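Local structure of long form salivary protein D7L1 (Anopheles stephensi, 3NHI) at residues K4-D7 and A8-L12; Y15-C18 and Y19-H22; A68-S71 and D72-P75; V76-Q79 and A80-I84; E136-A139 and K140-A144. The protein binds and sequesters cysteinyl leukotrienes and thromboxane A2 analogues, and so modulates the blood feeding of female mosquitoes on vertebrate hosts. One frame throughout, in Å; residues are numbered along the deposited sequence.

Contact 1 (K4-D7 and A8-L12). With EAH ((5S,7E,9E,11Z,14Z)-5-hydroxyicosa-7,9,11,14-tetraenoic acid), chain B.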
# COMPACT_ATOMS: atom_id res chain seq x y z
N LYS A 4 11.64 3.96 -10.99
CA LYS A 4 10.27 4.11 -11.49
C LYS A 4 9.41 4.99 -10.58
O LYS A 4 9.27 4.73 -9.39
CB LYS A 4 9.62 2.73 -11.67
CG LYS A 4 8.35 2.76 -12.52
CD LYS A 4 7.74 1.37 -12.68
CE LYS A 4 6.54 1.38 -13.62
NZ LYS A 4 5.43 2.28 -13.19
N ALA A 5 8.82 6.02 -11.18
CA ALA A 5 7.91 6.91 -10.47
C ALA A 5 6.69 6.19 -9.91
O ALA A 5 6.25 5.16 -10.44
CB ALA A 5 7.46 8.04 -11.36
N LEU A 6 6.16 6.73 -8.82
CA LEU A 6 5.03 6.14 -8.11
C LEU A 6 3.71 6.75 -8.56
O LEU A 6 3.58 7.98 -8.65
CB LEU A 6 5.20 6.31 -6.60
CG LEU A 6 6.49 5.67 -6.04
CD1 LEU A 6 6.69 5.95 -4.55
CD2 LEU A 6 6.59 4.16 -6.36
N ASP A 7 2.74 5.89 -8.83
CA ASP A 7 1.41 6.35 -9.20
C ASP A 7 0.55 6.70 -7.98
O ASP A 7 1.00 6.59 -6.84
CB ASP A 7 0.73 5.36 -10.17
CG ASP A 7 0.26 4.08 -9.50
OD1 ASP A 7 -0.08 4.07 -8.30
OD2 ASP A 7 0.17 3.05 -10.22
N ALA A 8 -0.68 7.14 -8.22
CA ALA A 8 -1.51 7.59 -7.10
C ALA A 8 -1.84 6.49 -6.08
O ALA A 8 -1.88 6.77 -4.87
CB ALA A 8 -2.79 8.24 -7.61
N GLU A 9 -2.08 5.28 -6.55
CA GLU A 9 -2.36 4.17 -5.65
C GLU A 9 -1.11 3.81 -4.83
O GLU A 9 -1.21 3.51 -3.64
CB GLU A 9 -2.86 2.94 -6.41
CG GLU A 9 -3.12 1.70 -5.52
CD GLU A 9 -1.87 0.90 -5.16
OE1 GLU A 9 -0.89 0.87 -5.94
OE2 GLU A 9 -1.88 0.26 -4.08
N GLN A 10 0.05 3.84 -5.48
CA GLN A 10 1.28 3.48 -4.79
C GLN A 10 1.60 4.48 -3.69
O GLN A 10 2.03 4.10 -2.59
CB GLN A 10 2.41 3.37 -5.78
CG GLN A 10 2.29 2.17 -6.69
CD GLN A 10 3.37 2.22 -7.74
OE1 GLN A 10 3.36 3.09 -8.60
NE2 GLN A 10 4.35 1.34 -7.62
N ALA A 11 1.37 5.76 -3.96
CA ALA A 11 1.54 6.79 -2.94
C ALA A 11 0.52 6.64 -1.80
O ALA A 11 0.89 6.72 -0.62
CB ALA A 11 1.47 8.18 -3.56
N LEU A 12 -0.75 6.42 -2.16
CA LEU A 12 -1.80 6.26 -1.14
C LEU A 12 -1.51 5.08 -0.23
O LEU A 12 -1.72 5.15 0.99
CB LEU A 12 -3.17 6.11 -1.80
CG LEU A 12 -4.36 6.33 -0.86
CD1 LEU A 12 -4.43 7.77 -0.33
CD2 LEU A 12 -5.66 5.96 -1.54
O1 EAH B . -6.82 10.39 -2.45
C1 EAH B . -6.21 10.81 -1.44
O2 EAH B . -6.66 10.68 -0.28
C2 EAH B . -4.87 11.49 -1.64
C3 EAH B . -4.44 12.24 -0.38
C4 EAH B . -3.54 11.38 0.51
C5 EAH B . -3.16 12.14 1.77
O3 EAH B . -2.30 13.10 1.45
C6 EAH B . -2.53 11.19 2.78
C7 EAH B . -2.00 11.94 3.99
C8 EAH B . -0.48 11.96 3.97
C9 EAH B . 0.01 12.86 5.00
C10 EAH B . 1.33 13.03 4.89
C11 EAH B . 1.77 13.95 5.94
C12 EAH B . 3.02 14.39 6.05
C13 EAH B . 4.14 13.98 5.13
C14 EAH B . 4.87 12.82 5.76
C15 EAH B . 6.20 12.69 5.78
C16 EAH B . 7.15 13.67 5.15
C17 EAH B . 7.60 13.13 3.80
C18 EAH B . 6.74 13.69 2.68
C19 EAH B . 7.44 13.52 1.34
C20 EAH B . 6.55 13.98 0.21
O HOH W 1 5.76 2.62 -10.15
O HOH W 2 3.85 3.62 -11.28
O HOH W 3 -0.81 0.96 -8.73

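Contact 2 (Y15-C18 and Y19-H22). With EAH ((5S,7E,9E,11Z,14Z)-5-hydroxyicosa-7,9,11,14-tetraenoic acid), chain B.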
# COMPACT_ATOMS: atom_id res chain seq x y z
N TYR A 15 1.08 6.22 2.30
CA TYR A 15 0.51 7.07 3.35
C TYR A 15 -0.30 6.24 4.34
O TYR A 15 -0.12 6.37 5.56
CB TYR A 15 -0.36 8.20 2.76
CG TYR A 15 0.37 9.10 1.77
CD1 TYR A 15 1.64 9.61 2.06
CD2 TYR A 15 -0.21 9.43 0.55
CE1 TYR A 15 2.31 10.42 1.16
CE2 TYR A 15 0.46 10.25 -0.37
CZ TYR A 15 1.72 10.74 -0.05
OH TYR A 15 2.40 11.53 -0.93
N LYS A 16 -1.18 5.37 3.85
CA LYS A 16 -2.09 4.65 4.73
C LYS A 16 -1.35 3.61 5.56
O LYS A 16 -1.65 3.45 6.74
CB LYS A 16 -3.28 4.06 3.97
CG LYS A 16 -2.99 2.87 3.06
CD LYS A 16 -3.37 1.53 3.68
CE LYS A 16 -3.21 0.39 2.66
NZ LYS A 16 -3.66 -0.90 3.23
N ARG A 17 -0.38 2.92 4.97
CA ARG A 17 0.39 1.94 5.72
C ARG A 17 1.23 2.62 6.80
O ARG A 17 1.34 2.10 7.92
CB ARG A 17 1.25 1.07 4.79
CG ARG A 17 2.19 0.11 5.51
CD ARG A 17 1.47 -0.83 6.49
NE ARG A 17 2.40 -1.85 6.97
CZ ARG A 17 2.56 -3.05 6.42
NH1 ARG A 17 1.83 -3.40 5.37
NH2 ARG A 17 3.45 -3.89 6.92
N CYS A 18 1.79 3.78 6.49
CA CYS A 18 2.54 4.52 7.50
C CYS A 18 1.64 5.01 8.62
O CYS A 18 2.04 4.96 9.79
CB CYS A 18 3.34 5.66 6.88
SG CYS A 18 4.73 5.10 5.86
N TYR A 19 0.42 5.47 8.30
CA TYR A 19 -0.55 5.79 9.35
C TYR A 19 -0.81 4.57 10.23
O TYR A 19 -0.79 4.65 11.45
CB TYR A 19 -1.88 6.27 8.75
CG TYR A 19 -2.01 7.75 8.44
CD1 TYR A 19 -2.89 8.55 9.17
CD2 TYR A 19 -1.31 8.33 7.39
CE1 TYR A 19 -3.04 9.90 8.87
CE2 TYR A 19 -1.46 9.68 7.08
CZ TYR A 19 -2.32 10.46 7.83
OH TYR A 19 -2.46 11.79 7.53
N GLU A 20 -1.06 3.42 9.60
CA GLU A 20 -1.33 2.20 10.37
C GLU A 20 -0.20 1.85 11.32
O GLU A 20 -0.43 1.42 12.47
CB GLU A 20 -1.60 1.01 9.44
CG GLU A 20 -2.92 1.08 8.70
CD GLU A 20 -3.09 -0.01 7.67
OE1 GLU A 20 -4.10 0.05 6.94
OE2 GLU A 20 -2.23 -0.91 7.57
N ASP A 21 1.03 2.03 10.86
CA ASP A 21 2.17 1.57 11.62
C ASP A 21 2.68 2.59 12.63
O ASP A 21 3.48 2.25 13.51
CB ASP A 21 3.28 1.10 10.69
CG ASP A 21 2.92 -0.22 10.00
OD1 ASP A 21 1.90 -0.83 10.36
OD2 ASP A 21 3.69 -0.63 9.12
N HIS A 22 2.22 3.84 12.53
CA HIS A 22 2.75 4.91 13.40
C HIS A 22 1.73 5.69 14.21
O HIS A 22 2.10 6.29 15.21
CB HIS A 22 3.67 5.83 12.60
CG HIS A 22 4.85 5.11 12.06
ND1 HIS A 22 5.97 4.83 12.82
CD2 HIS A 22 5.05 4.50 10.86
CE1 HIS A 22 6.82 4.12 12.10
NE2 HIS A 22 6.29 3.90 10.91
O1 EAH B . -6.82 10.39 -2.45
C1 EAH B . -6.21 10.81 -1.44
O2 EAH B . -6.66 10.68 -0.28
C2 EAH B . -4.87 11.49 -1.64
C3 EAH B . -4.44 12.24 -0.38
C4 EAH B . -3.54 11.38 0.51
C5 EAH B . -3.16 12.14 1.77
O3 EAH B . -2.30 13.10 1.45
C6 EAH B . -2.53 11.19 2.78
C7 EAH B . -2.00 11.94 3.99
C8 EAH B . -0.48 11.96 3.97
C9 EAH B . 0.01 12.86 5.00
C10 EAH B . 1.33 13.03 4.89
C11 EAH B . 1.77 13.95 5.94
C12 EAH B . 3.02 14.39 6.05
C13 EAH B . 4.14 13.98 5.13
C14 EAH B . 4.87 12.82 5.76
C15 EAH B . 6.20 12.69 5.78
C16 EAH B . 7.15 13.67 5.15
C17 EAH B . 7.60 13.13 3.80
C18 EAH B . 6.74 13.69 2.68
C19 EAH B . 7.44 13.52 1.34
C20 EAH B . 6.55 13.98 0.21
O HOH W 4 -5.25 -1.94 5.63
O HOH W 5 -1.42 -1.72 4.95
O HOH W 6 5.13 -3.13 9.25

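Contact 3 (A68-S71 and D72-P75). With GOL (glycerol), chain C.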
# COMPACT_ATOMS: atom_id res chain seq x y z
N ALA A 68 20.64 7.21 2.20
CA ALA A 68 20.82 8.40 1.38
C ALA A 68 19.48 8.96 0.94
O ALA A 68 18.55 8.20 0.65
CB ALA A 68 21.68 8.08 0.16
N PHE A 69 19.39 10.29 0.89
CA PHE A 69 18.33 10.98 0.18
C PHE A 69 18.64 10.91 -1.31
O PHE A 69 19.76 11.17 -1.74
CB PHE A 69 18.22 12.44 0.64
CG PHE A 69 17.66 12.59 2.03
CD1 PHE A 69 16.29 12.42 2.27
CD2 PHE A 69 18.48 12.92 3.10
CE1 PHE A 69 15.76 12.56 3.55
CE2 PHE A 69 17.95 13.07 4.38
CZ PHE A 69 16.59 12.89 4.60
N LYS A 70 17.64 10.51 -2.08
CA LYS A 70 17.82 10.25 -3.50
C LYS A 70 17.31 11.42 -4.33
O LYS A 70 16.23 11.35 -4.94
CB LYS A 70 17.14 8.93 -3.87
CG LYS A 70 17.66 7.74 -3.06
CD LYS A 70 19.12 7.43 -3.38
CE LYS A 70 19.26 6.86 -4.78
NZ LYS A 70 20.69 6.61 -5.16
N SER A 71 18.09 12.49 -4.36
CA SER A 71 17.67 13.76 -4.96
C SER A 71 17.22 13.63 -6.42
O SER A 71 16.27 14.29 -6.83
CB SER A 71 18.79 14.81 -4.86
OG SER A 71 19.91 14.49 -5.69
N ASP A 72 17.90 12.78 -7.19
CA ASP A 72 17.61 12.71 -8.61
C ASP A 72 16.30 12.01 -8.94
O ASP A 72 15.81 12.08 -10.06
CB ASP A 72 18.77 12.06 -9.38
CG ASP A 72 20.01 12.96 -9.49
OD1 ASP A 72 20.03 14.10 -8.96
OD2 ASP A 72 20.98 12.50 -10.11
N ARG A 73 15.71 11.35 -7.94
CA ARG A 73 14.41 10.71 -8.12
C ARG A 73 13.28 11.73 -8.19
O ARG A 73 12.24 11.45 -8.78
CB ARG A 73 14.13 9.68 -7.04
CG ARG A 73 15.05 8.47 -7.13
CD ARG A 73 14.78 7.47 -6.03
NE ARG A 73 15.69 6.32 -6.11
CZ ARG A 73 15.73 5.34 -5.22
NH1 ARG A 73 14.95 5.36 -4.15
NH2 ARG A 73 16.56 4.32 -5.38
N ILE A 74 13.50 12.91 -7.62
CA ILE A 74 12.45 13.93 -7.59
C ILE A 74 12.08 14.40 -9.01
O ILE A 74 10.90 14.43 -9.36
CB ILE A 74 12.79 15.09 -6.59
CG1 ILE A 74 12.35 14.70 -5.17
CG2 ILE A 74 12.12 16.41 -6.99
CD1 ILE A 74 12.96 13.40 -4.66
N PRO A 75 13.08 14.73 -9.84
CA PRO A 75 12.71 15.07 -11.22
C PRO A 75 12.08 13.91 -11.99
O PRO A 75 11.25 14.15 -12.87
CB PRO A 75 14.05 15.50 -11.84
CG PRO A 75 14.82 16.04 -10.67
CD PRO A 75 14.49 15.09 -9.55
C1 GOL C . 20.01 5.24 -8.05
O1 GOL C . 20.39 4.52 -6.90
C2 GOL C . 18.56 4.95 -8.42
O2 GOL C . 17.73 6.02 -8.05
C3 GOL C . 18.06 3.63 -7.83
O3 GOL C . 16.92 3.19 -8.52

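Contact 4 (V76-Q79 and A80-I84)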
# COMPACT_ATOMS: atom_id res chain seq x y z
N VAL A 76 12.45 12.66 -11.68
CA VAL A 76 11.83 11.51 -12.34
C VAL A 76 10.35 11.42 -11.96
O VAL A 76 9.49 11.22 -12.82
CB VAL A 76 12.58 10.20 -12.00
CG1 VAL A 76 11.86 8.99 -12.57
CG2 VAL A 76 14.02 10.24 -12.51
N GLN A 77 10.06 11.57 -10.67
CA GLN A 77 8.68 11.58 -10.19
C GLN A 77 7.89 12.69 -10.87
O GLN A 77 6.76 12.46 -11.32
CB GLN A 77 8.65 11.76 -8.67
CG GLN A 77 7.25 11.74 -8.07
CD GLN A 77 6.57 10.37 -8.13
OE1 GLN A 77 7.22 9.33 -8.25
NE2 GLN A 77 5.25 10.36 -8.04
N TYR A 78 8.48 13.87 -10.92
CA TYR A 78 7.87 15.00 -11.63
C TYR A 78 7.58 14.70 -13.10
O TYR A 78 6.46 14.90 -13.57
CB TYR A 78 8.77 16.23 -11.53
CG TYR A 78 8.40 17.36 -12.47
CD1 TYR A 78 7.15 17.97 -12.40
CD2 TYR A 78 9.32 17.83 -13.41
CE1 TYR A 78 6.81 19.01 -13.25
CE2 TYR A 78 8.98 18.89 -14.27
CZ TYR A 78 7.73 19.47 -14.17
OH TYR A 78 7.39 20.51 -15.00
N GLN A 79 8.59 14.23 -13.82
CA GLN A 79 8.45 14.04 -15.27
C GLN A 79 7.35 13.05 -15.62
O GLN A 79 6.68 13.21 -16.64
CB GLN A 79 9.77 13.56 -15.87
CG GLN A 79 10.84 14.63 -15.91
CD GLN A 79 10.58 15.70 -16.95
OE1 GLN A 79 9.99 15.43 -17.99
NE2 GLN A 79 11.03 16.92 -16.66
N ALA A 80 7.15 12.04 -14.78
CA ALA A 80 6.17 10.99 -15.08
C ALA A 80 4.72 11.49 -15.14
O ALA A 80 3.88 10.89 -15.81
CB ALA A 80 6.31 9.86 -14.08
N TYR A 81 4.43 12.60 -14.45
CA TYR A 81 3.05 13.09 -14.32
C TYR A 81 2.92 14.59 -14.57
O TYR A 81 1.88 15.18 -14.27
CB TYR A 81 2.45 12.72 -12.94
CG TYR A 81 2.54 11.25 -12.64
CD1 TYR A 81 1.65 10.34 -13.22
CD2 TYR A 81 3.56 10.76 -11.83
CE1 TYR A 81 1.77 8.98 -12.96
CE2 TYR A 81 3.68 9.39 -11.58
CZ TYR A 81 2.79 8.52 -12.14
OH TYR A 81 2.95 7.18 -11.86
N LYS A 82 3.96 15.19 -15.15
CA LYS A 82 4.02 16.65 -15.31
C LYS A 82 2.87 17.28 -16.10
O LYS A 82 2.48 18.42 -15.82
CB LYS A 82 5.38 17.10 -15.88
CG LYS A 82 5.64 16.65 -17.30
CD LYS A 82 6.97 17.15 -17.85
CE LYS A 82 7.23 16.50 -19.20
NZ LYS A 82 8.52 16.92 -19.83
N THR A 83 2.32 16.55 -17.06
CA THR A 83 1.21 17.09 -17.85
C THR A 83 -0.09 17.16 -17.05
O THR A 83 -0.99 17.93 -17.38
CB THR A 83 1.01 16.33 -19.19
OG1 THR A 83 0.59 14.99 -18.95
CG2 THR A 83 2.30 16.33 -19.98
N ILE A 84 -0.15 16.38 -15.97
CA ILE A 84 -1.32 16.35 -15.09
C ILE A 84 -1.16 17.33 -13.92
O ILE A 84 -2.07 18.10 -13.61
CB ILE A 84 -1.64 14.91 -14.59
CG1 ILE A 84 -1.85 13.97 -15.78
CG2 ILE A 84 -2.87 14.92 -13.68
CD1 ILE A 84 -1.66 12.50 -15.45

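Contact 5 (E136-A139 and K140-A144)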
# COMPACT_ATOMS: atom_id res chain seq x y z
N GLU A 136 -7.74 16.13 -4.69
CA GLU A 136 -8.06 16.65 -6.02
C GLU A 136 -6.98 16.30 -7.06
O GLU A 136 -7.28 15.96 -8.20
CB GLU A 136 -8.24 18.17 -5.95
CG GLU A 136 -8.69 18.82 -7.24
CD GLU A 136 -8.89 20.32 -7.11
OE1 GLU A 136 -8.82 20.85 -5.98
OE2 GLU A 136 -9.12 20.98 -8.15
N GLY A 137 -5.72 16.40 -6.65
CA GLY A 137 -4.62 16.06 -7.55
C GLY A 137 -4.59 14.57 -7.87
O GLY A 137 -4.45 14.17 -9.03
N ALA A 138 -4.74 13.74 -6.84
CA ALA A 138 -4.77 12.29 -7.07
C ALA A 138 -5.93 11.91 -7.99
O ALA A 138 -5.78 11.04 -8.85
CB ALA A 138 -4.82 11.53 -5.77
N ALA A 139 -7.08 12.56 -7.81
CA ALA A 139 -8.25 12.28 -8.65
C ALA A 139 -7.93 12.50 -10.13
O ALA A 139 -8.37 11.73 -10.98
CB ALA A 139 -9.46 13.11 -8.22
N LYS A 140 -7.12 13.52 -10.43
CA LYS A 140 -6.72 13.78 -11.81
C LYS A 140 -5.86 12.65 -12.36
O LYS A 140 -5.96 12.30 -13.53
CB LYS A 140 -5.97 15.11 -11.95
CG LYS A 140 -6.82 16.34 -11.69
CD LYS A 140 -6.02 17.62 -11.88
CE LYS A 140 -6.89 18.83 -11.57
NZ LYS A 140 -6.27 20.11 -12.02
N ILE A 141 -5.00 12.09 -11.52
CA ILE A 141 -4.17 10.96 -11.91
C ILE A 141 -5.03 9.74 -12.24
O ILE A 141 -4.86 9.13 -13.29
CB ILE A 141 -3.11 10.61 -10.81
CG1 ILE A 141 -2.24 11.83 -10.44
CG2 ILE A 141 -2.27 9.37 -11.22
CD1 ILE A 141 -1.26 12.30 -11.51
N TYR A 142 -5.98 9.39 -11.36
CA TYR A 142 -6.86 8.25 -11.62
C TYR A 142 -7.66 8.46 -12.89
O TYR A 142 -7.80 7.53 -13.69
CB TYR A 142 -7.82 8.00 -10.46
CG TYR A 142 -7.18 7.58 -9.17
CD1 TYR A 142 -6.52 6.34 -9.04
CD2 TYR A 142 -7.25 8.40 -8.04
CE1 TYR A 142 -5.94 5.96 -7.84
CE2 TYR A 142 -6.68 8.02 -6.83
CZ TYR A 142 -6.02 6.80 -6.73
OH TYR A 142 -5.45 6.42 -5.53
N ALA A 143 -8.14 9.68 -13.10
CA ALA A 143 -8.95 9.98 -14.29
C ALA A 143 -8.14 9.82 -15.58
O ALA A 143 -8.66 9.34 -16.59
CB ALA A 143 -9.54 11.39 -14.19
N ALA A 144 -6.87 10.21 -15.54
CA ALA A 144 -5.98 10.12 -16.70
C ALA A 144 -5.43 8.72 -16.93
O ALA A 144 -5.00 8.39 -18.04
CB ALA A 144 -4.84 11.12 -16.58

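Contact 1 (K4-D7 and A8-L12)
Asp7 has CG set between its backbone N and its carbonyl carbon (chi1 74°), and this turns the carboxylate forward over the first turn of helix 8-22, where OD1 accepts from Gln10 N at 2.8 Å, met nearly along the C-O axis. Gln10 answers in the other direction. Its CG is anti to the carbonyl carbon and the chain runs extended beyond it, carrying OE1 back to Asp7 N at 2.9 Å with an almost straight N-H...O angle of 176°. The two reciprocal bonds make a capping box with Asp7 as N-cap; carboxylate and amide planes stand 61° apart. From Asp7 O the first regular helical bond runs to Ala11 N, 3.0 Å.

Next to the box, Leu6 CD2 touches Gln10 NE2 at 3.8 Å, the two side chains crossing at about a right angle. The carboxylates of Asp7 and Glu9 approach each other, OD1 to OE1 4.1 Å, and one water donates to both Asp7 OD2 and Glu9 OE1, which should ease the repulsion. Glu9 OE2 has firmer partners in Tyr268 OH and Arg198.

Leu12, further along, places CD1 3.7 Å from O2 of the bound fatty acid. The loop and the helix start each meet another helix: Ala5 and Asp7 touch Tyr81 of helix 73-85, while Ala8 lies on Ile141 and Tyr142 of helix 135-144.

Contact 2 (Y15-C18 and Y19-H22)
Tyr19 follows Tyr15 by one turn of helix 8-22, and both rings line the fatty-acid pocket of this all-helical, odorant-binding-protein-like fold. The Tyr19 ring presents its edge to Tyr15 O, with CD2 at 2.9 Å, while Tyr19 OH reaches C7 of the ligand at 3.6 Å. Tyr15 lays one face against the lipid around C8. The two hydroxyls are held elsewhere, that of Tyr19 by Asn37 OD1 and that of Tyr15 by Tyr131 O.

Glu20 runs alongside Lys16, both pointing the same way. Their direct salt bridge is long, NZ to OE1 3.9 Å, but two waters span the pair, each accepting from Lys16 NZ and donating to one oxygen of Glu20. Arg212 also pairs with Glu20 OE2.

Asp21 meets Arg17 more directly: NE to OD2 is 2.8 Å. The bend of Arg17 at chi2 (56°) brings NE down the helix to this carboxylate. OD2 lies 1° out of the guanidinium plane, whereas NE comes to it on the syn side, 35° out of the carboxylate plane.

At His22 the helix ends with a weak bond from N to Cys18 O; Cys18 itself is disulfide-bonded to Cys54 of helix 46-58. The imidazole turns its edge to the same carbonyl, His22 CD2 lying 3.2 Å from Cys18 O.

Contact 3 (A68-S71 and D72-P75)
Lys70 and Arg73 meet in a local turn contact at the protein surface, where the chain leaves strand 68-69 and enters helix 73-85. The evidence is in both backbone and side chains. Arg73 N donates to Lys70 O at 3.0 Å, and Ile74 N to Ser71 O at 3.2 Å.

The first of these bonds closes a type I beta turn from Lys70 to Arg73. Over it the two long side chains cross: Lys70 CB comes within 3.5 Å of Arg73 CD, and Lys70 CG rides over one face of the guanidinium, 3.6 Å above its plane and offset toward the rim. Bends at chi2 and chi3 curl Lys70 so that NZ turns to a glycerol, probably from the crystallisation liquor, that Arg73 also binds. Lys70 NZ donates to its O1 at 2.7 Å, Arg73 NE to its O2 at 2.8 Å. Each cation also has a protein partner, Glu66 OE2 for Lys70 NZ and Gln60 O for Arg73 NH1.

On another side of the turn, Ser71 OG makes a weak bond to Asp72 OD1, whose stronger partner is Gln96 NE2. The Ile74 side chain touches Tyr95 and Leu99 of helix 89-101.

Contact 4 (V76-Q79 and A80-I84)
Tyr78 offers one ring face to Lys82, whose CB sits 3.5 Å above the ring plane, offset toward the rim. The distance from Lys82 CB to the Tyr78 ring centroid is 3.9 Å, at 27° off the ring normal, which fits a CH-pi contact. Tyr78 CE1 is the closest ring atom, 3.6 Å from that methylene carbon. The phenol oxygen is held elsewhere, by Ser87 O, which probably limits the ring's rotation.

Tyr81 is used differently. It turns its edge to Gln77 O, with CD2 at 3.7 Å, and Gln77 NE2 approaches CE2 at 4.0 Å, the amide and ring planes 42° apart. That buried amide has firm polar partners: NE2 donates to Leu130 O and OE1 accepts from Leu6 N. The Tyr81 ring also meets His132 edge-to-face.

On the outer side, Lys82 has CG between its backbone N and carbonyl carbon (chi1 66°) and is extended from there, running back along the helix to Gln79. Gln79 bends at chi2, and its OE1 receives Lys82 NZ at 2.8 Å, with the donor tilted only modestly from the amide carbonyl plane.

Ala80 N still bonds to Val76 O, but Tyr81 N bonds to Tyr78 O, three residues back, at 3.2 Å, and Ile84 N likewise to Tyr81 O. Tyr78 O lies 3.0 Å from Lys82 N, yet at an angle too poor for a bond. Helix 73-85 is thus kinked here, and amphipathic, with a buried Gln77-Tyr81 side and a polar Gln79-Lys82 side.

Contact 5 (E136-A139 and K140-A144)
Tyr142 packs closely against Ala138 one turn earlier, on the buried side of helix 135-144. Its CD2 lies 3.1 Å from Ala138 O and its CE2 4.1 Å from Ala138 CB, while the ring edge faces Ala139 CA. The first torsion (chi1 -66°) sets CG anti to the carbonyl carbon, which directs the ring back along the preceding turn. Ile141 fills the adjoining part of this side: CB comes to 3.3 Å from Ala138 O, and CG1 sits near Gly137 O. From here Ile141 reaches Tyr81 and Ile84 of helix 73-85, and Tyr142 reaches Leu12 of helix 8-22. Ala138 touches the bound fatty acid.

The solvent side is looser. Glu136 and Lys140 are both exposed, and their charged ends stay 4.9 Å apart, OE2 to NZ, too far for direct contact. Lys140 keeps only its aliphatic part near the backbone, CG to Glu136 O 3.5 Å, and runs extended away from the helix. Ala139 and Ala143 add small methyl groups.

Backbone bonding does not divide in the same way: Lys140 N makes two weak bonds, to Glu136 O and Gly137 O, while Tyr142 N meets Ala138 O at 3.0 Å and 165°, and exposed Ala143 N bonds to Ala139 O. Helical hydrogen bonds and apolar contacts thus carry the interaction, and any attraction between Glu136 and Lys140 would probably be weak and screened by solvent.

From the N terminus, contact 1 caps helix 8-22 and contact 2 lies further along that helix, near its end; both reach the fatty acid. Contact 3 turns the chain from strand 68-69 into helix 73-85, on which contact 4 follows directly. Contact 5 comes later, on helix 135-144. All five are local and in series, so none nests within or crosses another, and contact 3 closes a beta turn. Space joins what sequence separates: contact 1 touches contact 4 through Leu6 and Gln77, and contact 5 through Ala8 and Tyr142, while Ile84 links contacts 4 and 5. Three helices thereby meet around the N-terminal segment.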